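Local coordinates for DNA repair protein RAD7 (Saccharomyces cerevisiae, PDB 5ZB2), which works in the global genome repair complex that removes DNA damage from nontranscribed DNA by nucleotide excision repair, and binds Elc1, at residues A[355-361]-A[380-386]. Residues are numbered along the deposited sequence; the frame is centred on the assembly and turned at random.
Sequences FVRCVDD and FGDNLVT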
loop_
_atom_site.group_PDB
_atom_site.type_symbol
_atom_site.label_atom_id
_atom_site.label_comp_id
_atom_site.label_asym_id
_atom_site.label_seq_id
_atom_site.Cartn_x
_atom_site.Cartn_y
_atom_site.Cartn_z
ATOM N N PHE A 355 33.656 5.252 -34.875
ATOM C CA PHE A 355 34.436 6.462 -35.131
ATOM C C PHE A 355 35.938 6.209 -35.023
ATOM O O PHE A 355 36.708 7.128 -34.736
ATOM C CB PHE A 355 34.023 7.600 -34.192
ATOM C CG PHE A 355 32.610 8.064 -34.390
ATOM C CD1 PHE A 355 32.298 8.957 -35.405
ATOM C CD2 PHE A 355 31.594 7.612 -33.564
ATOM C CE1 PHE A 355 30.996 9.387 -35.595
ATOM C CE2 PHE A 355 30.291 8.040 -33.747
ATOM C CZ PHE A 355 29.993 8.928 -34.764
ATOM N N VAL A 356 36.372 4.969 -35.252
ATOM C CA VAL A 356 37.795 4.646 -35.308
ATOM C C VAL A 356 38.226 4.793 -36.764
ATOM O O VAL A 356 38.011 3.902 -37.590
ATOM C CB VAL A 356 38.092 3.251 -34.755
ATOM C CG1 VAL A 356 39.588 2.967 -34.809
ATOM C CG2 VAL A 356 37.602 3.144 -33.319
ATOM N N ARG A 357 38.859 5.927 -37.063
ATOM C CA ARG A 357 39.176 6.309 -38.437
ATOM C C ARG A 357 39.828 5.172 -39.221
ATOM O O ARG A 357 39.417 4.861 -40.343
ATOM C CB ARG A 357 40.086 7.539 -38.402
ATOM C CG ARG A 357 40.713 7.952 -39.728
ATOM C CD ARG A 357 41.756 9.040 -39.501
ATOM N NE ARG A 357 42.762 8.619 -38.529
ATOM C CZ ARG A 357 43.778 7.806 -38.803
ATOM N NH1 ARG A 357 43.940 7.320 -40.027
ATOM N NH2 ARG A 357 44.631 7.474 -37.844
ATOM N N CYS A 358 40.860 4.547 -38.651
ATOM C CA CYS A 358 41.699 3.639 -39.425
ATOM C C CYS A 358 41.001 2.335 -39.805
ATOM O O CYS A 358 41.515 1.619 -40.669
ATOM C CB CYS A 358 42.980 3.323 -38.648
ATOM S SG CYS A 358 42.724 2.251 -37.225
ATOM N N VAL A 359 39.856 2.010 -39.203
ATOM C CA VAL A 359 39.224 0.716 -39.446
ATOM C C VAL A 359 38.737 0.646 -40.887
ATOM O O VAL A 359 38.056 1.557 -41.376
ATOM C CB VAL A 359 38.072 0.481 -38.457
ATOM C CG1 VAL A 359 37.389 -0.859 -38.721
ATOM C CG2 VAL A 359 38.582 0.527 -37.027
ATOM N N ASP A 360 39.084 -0.440 -41.574
ATOM C CA ASP A 360 38.604 -0.698 -42.927
ATOM C C ASP A 360 38.306 -2.190 -43.043
ATOM O O ASP A 360 38.376 -2.935 -42.060
ATOM C CB ASP A 360 39.617 -0.216 -43.979
ATOM C CG ASP A 360 40.961 -0.924 -43.878
ATOM O OD1 ASP A 360 41.016 -2.068 -43.380
ATOM O OD2 ASP A 360 41.971 -0.331 -44.314
ATOM N N ASP A 361 37.980 -2.631 -44.259
ATOM C CA ASP A 361 37.614 -4.029 -44.467
ATOM C C ASP A 361 38.750 -4.962 -44.071
ATOM O O ASP A 361 38.514 -6.029 -43.493
ATOM C CB ASP A 361 37.219 -4.257 -45.926
ATOM C CG ASP A 361 35.981 -3.476 -46.324
ATOM O OD1 ASP A 361 35.125 -3.226 -45.448
ATOM O OD2 ASP A 361 35.864 -3.113 -47.513
ATOM N N PHE A 380 30.115 1.973 -36.499
ATOM C CA PHE A 380 29.392 3.204 -36.778
ATOM C C PHE A 380 30.374 4.346 -36.995
ATOM O O PHE A 380 31.218 4.622 -36.137
ATOM C CB PHE A 380 28.439 3.524 -35.628
ATOM C CG PHE A 380 27.534 4.687 -35.904
ATOM C CD1 PHE A 380 27.958 5.986 -35.671
ATOM C CD2 PHE A 380 26.259 4.482 -36.403
ATOM C CE1 PHE A 380 27.125 7.058 -35.928
ATOM C CE2 PHE A 380 25.421 5.550 -36.663
ATOM C CZ PHE A 380 25.854 6.840 -36.425
ATOM N N GLY A 381 30.267 5.004 -38.149
ATOM C CA GLY A 381 31.142 6.102 -38.490
ATOM C C GLY A 381 32.362 5.718 -39.298
ATOM O O GLY A 381 33.039 6.612 -39.824
ATOM N N ASP A 382 32.665 4.425 -39.415
ATOM C CA ASP A 382 33.836 3.955 -40.155
ATOM C C ASP A 382 33.454 3.840 -41.626
ATOM O O ASP A 382 33.095 2.771 -42.120
ATOM C CB ASP A 382 34.326 2.623 -39.599
ATOM C CG ASP A 382 34.633 2.690 -38.112
ATOM O OD1 ASP A 382 34.934 3.795 -37.612
ATOM O OD2 ASP A 382 34.576 1.636 -37.443
ATOM N N ASN A 383 33.550 4.965 -42.338
ATOM C CA ASN A 383 33.068 5.020 -43.715
ATOM C C ASN A 383 33.834 4.067 -44.626
ATOM O O ASN A 383 33.291 3.610 -45.638
ATOM C CB ASN A 383 33.165 6.453 -44.239
ATOM C CG ASN A 383 32.324 7.427 -43.433
ATOM O OD1 ASN A 383 31.253 7.076 -42.934
ATOM N ND2 ASN A 383 32.808 8.655 -43.296
ATOM N N LEU A 384 35.084 3.750 -44.288
ATOM C CA LEU A 384 35.901 2.870 -45.116
ATOM C C LEU A 384 35.514 1.400 -44.987
ATOM O O LEU A 384 36.163 0.552 -45.611
ATOM C CB LEU A 384 37.383 3.047 -44.768
ATOM C CG LEU A 384 38.082 4.350 -45.187
ATOM C CD1 LEU A 384 37.952 4.607 -46.688
ATOM C CD2 LEU A 384 37.578 5.550 -44.389
ATOM N N VAL A 385 34.491 1.077 -44.203
ATOM C CA VAL A 385 33.960 -0.281 -44.130
ATOM C C VAL A 385 32.803 -0.383 -45.118
ATOM O O VAL A 385 31.783 0.297 -44.961
ATOM C CB VAL A 385 33.500 -0.627 -42.706
ATOM C CG1 VAL A 385 32.990 -2.060 -42.646
ATOM C CG2 VAL A 385 34.635 -0.424 -41.704
ATOM N N THR A 386 32.959 -1.232 -46.129
ATOM C CA THR A 386 31.992 -1.361 -47.211
ATOM C C THR A 386 31.192 -2.652 -47.060
ATOM O O THR A 386 31.354 -3.409 -46.099
ATOM C CB THR A 386 32.697 -1.329 -48.569
ATOM O OG1 THR A 386 33.557 -2.469 -48.695
ATOM C CG2 THR A 386 33.517 -0.062 -48.717
HETATM O O HOH W 1 38.043 -1.057 -47.032
#
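Asp361 grips Thr386 with both carboxylate oxygens. OD1 of Asp361 accepts the backbone N-H of Thr386 on its syn lone pair (N to OD1 3.0 Å), and its OD2 the hydroxyl OG1 of Thr386 (2.7 Å), also on the syn side and 17° out of the carboxylate plane. Two bonds on different oxygens fix the rotation of the carboxylate, and an alanine in place of Asp361 would probably leave the N-H and hydroxyl of Thr386 without this mate and weaken the tie between helix 361-370 and residues 380-386 at this end. A water bridges Asp361 N to Leu384 O alongside. The interior is buried: Val359, with CG1 anti to the backbone N (chi1 179°), sets that methyl 4.1 Å from Val385 CG2, and its CB lies 3.8 Å from OD2 of buried Asp382; Phe340 of helix 337-341 also touches Val359. The solvent side holds exposed Phe355 and Phe380. Phe355 N bonds to Phe380 O at 2.8 Å, and the two side chains run side by side, their ring planes oblique at 61°, CZ of Phe355 reaching the edge of the Phe380 ring. With Asp360 capping helix 361-370 through OD1 to Val363 N, the contact joins the loop leading from strand 350-352 into that helix to the loop after the next parallel strand, 376-378, near the C-terminal end of a leucine-rich repeat solenoid.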